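Long-range contact in sulfoquinovosidase (PDB 5AEG), which hydrolyses sulfoquinovosyl diacylglycerides and simple sulfoquinovosides such as sulfoquinovosyl glycerol, releasing sulfoquinovose for use as a source of carbon and sulfur: residues L39-G44 and S87-T92. Numbering follows the deposited sequence.
Sequences LWIGSG and SDISAT
Ile41 does most of the touching here, reaching with its delta methyl into the strand that begins at Ile89. CG1 of Ile41 sits between the backbone N and the carbonyl carbon (chi1 70°), and the chain then runs out extended, carrying Ile41 CD1 to 3.9 Å from Ile89 CG2. The two isoleucines pass alongside one another, pointing in opposite directions, and CG1 of Ile41 also lies 4.2 Å from that same Ile89 CG2. Beyond it, Ile41 CD1 comes to 3.6 Å from the backbone O of Ser90, a van der Waals contact of a methyl with a main-chain oxygen; the CB of Ser90 points away from 39-44. The small methyl of Ala91 completes the set: its CB is 4.3 Å from Leu39 CD2 and 4.4 Å from Ile41 CG2, so it faces two residues of 39-44 at once.

No hydrogen bond joins the two segments. Their strands cross at 119° with the axes 8.4 Å apart. Strand 39-44 instead pairs through its backbone with 56-74 on one edge and with 116-122 on the other. Leu67 packs against Ile41, Ile89 and Ala91, while Asn109 touches both Ile41 and Ala91. These are two steeply inclined strands packed face to face, consistent with the beta-sandwich of the galactose mutarotase-like N-terminal domain of a family 31 glycoside hydrolase, away from the catalytic site.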
ATOM      1  N   LEU A  39      21.306  10.383 -20.705  1.00 21.75           N
ATOM      2  CA  LEU A  39      20.916   8.980 -21.005  1.00 22.81           C
ATOM      3  C   LEU A  39      22.054   8.037 -21.159  1.00 26.48           C
ATOM      4  O   LEU A  39      23.066   8.373 -21.787  1.00 25.02           O
ATOM      5  CB  LEU A  39      19.990   8.923 -22.175  1.00 23.93           C
ATOM      6  CG  LEU A  39      19.537   7.610 -22.760  1.00 24.34           C
ATOM      7  CD1 LEU A  39      18.571   6.851 -21.824  1.00 27.25           C
ATOM      8  CD2 LEU A  39      18.831   7.804 -24.062  1.00 25.30           C
ATOM      9  N   TRP A  40      21.958   6.891 -20.431  1.00 24.66           N
ATOM     10  CA  TRP A  40      22.855   5.771 -20.576  1.00 22.19           C
ATOM     11  C   TRP A  40      22.011   4.532 -20.888  1.00 22.57           C
ATOM     12  O   TRP A  40      20.883   4.380 -20.405  1.00 23.82           O
ATOM     13  CB  TRP A  40      23.677   5.477 -19.283  1.00 25.65           C
ATOM     14  CG  TRP A  40      24.662   6.451 -18.789  1.00 24.83           C
ATOM     15  CD1 TRP A  40      25.972   6.269 -18.731  1.00 24.25           C
ATOM     16  CD2 TRP A  40      24.405   7.750 -18.227  1.00 25.35           C
ATOM     17  NE1 TRP A  40      26.596   7.337 -18.150  1.00 24.77           N
ATOM     18  CE2 TRP A  40      25.654   8.296 -17.873  1.00 26.37           C
ATOM     19  CE3 TRP A  40      23.250   8.505 -18.024  1.00 27.88           C
ATOM     20  CZ2 TRP A  40      25.800   9.564 -17.301  1.00 25.13           C
ATOM     21  CZ3 TRP A  40      23.359   9.764 -17.457  1.00 23.70           C
ATOM     22  CH2 TRP A  40      24.628  10.274 -17.060  1.00 27.54           C
ATOM     23  N   ILE A  41      22.522   3.650 -21.754  1.00 22.54           N
ATOM     24  CA  ILE A  41      21.927   2.363 -21.993  1.00 21.94           C
ATOM     25  C   ILE A  41      22.991   1.254 -21.863  1.00 19.96           C
ATOM     26  O   ILE A  41      24.179   1.487 -21.892  1.00 22.88           O
ATOM     27  CB  ILE A  41      21.167   2.274 -23.321  1.00 25.20           C
ATOM     28  CG1 ILE A  41      22.110   2.292 -24.557  1.00 24.89           C
ATOM     29  CG2 ILE A  41      20.254   3.476 -23.454  1.00 28.74           C
ATOM     30  CD1 ILE A  41      21.386   1.925 -25.867  1.00 26.16           C
ATOM     31  N   GLY A  42      22.528   0.032 -21.786  1.00 19.02           N
ATOM     32  CA  GLY A  42      23.453  -1.065 -21.663  1.00 21.59           C
ATOM     33  C   GLY A  42      22.727  -2.362 -21.458  1.00 18.76           C
ATOM     34  O   GLY A  42      21.626  -2.549 -21.911  1.00 23.84           O
ATOM     35  N   SER A  43      23.343  -3.252 -20.711  1.00 21.73           N
ATOM     36  CA  SER A  43      22.746  -4.527 -20.505  1.00 21.73           C
ATOM     37  C   SER A  43      23.208  -5.178 -19.203  1.00 24.51           C
ATOM     38  O   SER A  43      24.250  -4.873 -18.635  1.00 22.88           O
ATOM     39  CB  SER A  43      23.031  -5.522 -21.649  1.00 24.61           C
ATOM     40  OG  SER A  43      24.435  -5.818 -21.636  1.00 26.01           O
ATOM     41  N   GLY A  44      22.353  -6.076 -18.732  1.00 25.50           N
ATOM     42  CA  GLY A  44      22.685  -6.805 -17.498  1.00 26.29           C
ATOM     43  C   GLY A  44      21.941  -8.097 -17.439  1.00 25.27           C
ATOM     44  O   GLY A  44      20.999  -8.332 -18.223  1.00 28.36           O
ATOM     45  N   SER A  87      29.276   4.582 -33.786  1.00 31.62           N
ATOM     46  CA  SER A  87      28.514   4.227 -34.961  1.00 35.87           C
ATOM     47  C   SER A  87      27.429   3.216 -34.764  1.00 39.69           C
ATOM     48  O   SER A  87      26.598   3.094 -35.647  1.00 47.47           O
ATOM     49  CB  SER A  87      29.440   3.621 -36.058  1.00 42.00           C
ATOM     50  OG  SER A  87      29.950   2.382 -35.620  1.00 41.92           O
ATOM     51  N   ASP A  88      27.437   2.517 -33.630  1.00 37.26           N
ATOM     52  CA  ASP A  88      26.779   1.206 -33.458  1.00 43.29           C
ATOM     53  C   ASP A  88      25.745   1.161 -32.284  1.00 39.66           C
ATOM     54  O   ASP A  88      25.091   0.159 -32.135  1.00 43.33           O
ATOM     55  CB  ASP A  88      27.856   0.086 -33.192  1.00 40.06           C
ATOM     56  CG  ASP A  88      28.826   0.443 -31.974  1.00 55.51           C
ATOM     57  OD1 ASP A  88      28.798   1.627 -31.541  1.00 72.62           O
ATOM     58  OD2 ASP A  88      29.662  -0.374 -31.461  1.00 46.88           O
ATOM     59  N   ILE A  89      25.654   2.177 -31.421  1.00 33.69           N
ATOM     60  CA  ILE A  89      24.814   2.100 -30.191  1.00 30.84           C
ATOM     61  C   ILE A  89      23.903   3.305 -30.228  1.00 29.95           C
ATOM     62  O   ILE A  89      24.400   4.434 -30.333  1.00 28.16           O
ATOM     63  CB  ILE A  89      25.719   2.147 -28.917  1.00 33.14           C
ATOM     64  CG1 ILE A  89      26.851   1.151 -29.051  1.00 36.50           C
ATOM     65  CG2 ILE A  89      24.909   1.883 -27.621  1.00 38.52           C
ATOM     66  CD1 ILE A  89      28.125   1.604 -28.343  1.00 43.71           C
ATOM     67  N   SER A  90      22.595   3.095 -30.104  1.00 24.44           N
ATOM     68  CA  SER A  90      21.705   4.193 -30.163  1.00 26.60           C
ATOM     69  C   SER A  90      20.402   3.915 -29.443  1.00 27.72           C
ATOM     70  O   SER A  90      20.032   2.726 -29.142  1.00 26.84           O
ATOM     71  CB  SER A  90      21.410   4.540 -31.662  1.00 26.59           C
ATOM     72  OG  SER A  90      20.800   3.462 -32.265  1.00 25.59           O
ATOM     73  N   ALA A  91      19.670   5.004 -29.219  1.00 25.69           N
ATOM     74  CA  ALA A  91      18.290   4.876 -28.734  1.00 30.19           C
ATOM     75  C   ALA A  91      17.464   6.067 -29.241  1.00 27.56           C
ATOM     76  O   ALA A  91      18.031   7.104 -29.504  1.00 28.13           O
ATOM     77  CB  ALA A  91      18.300   4.902 -27.183  1.00 28.31           C
ATOM     78  N   THR A  92      16.162   5.955 -29.259  1.00 26.94           N
ATOM     79  CA  THR A  92      15.307   7.107 -29.663  1.00 30.38           C
ATOM     80  C   THR A  92      14.398   7.525 -28.514  1.00 31.46           C
ATOM     81  O   THR A  92      13.908   6.678 -27.756  1.00 34.24           O
ATOM     82  CB  THR A  92      14.389   6.812 -30.846  1.00 31.70           C
ATOM     83  OG1 THR A  92      13.629   5.706 -30.500  1.00 34.02           O
ATOM     84  CG2 THR A  92      15.187   6.443 -32.109  1.00 30.96           C
TER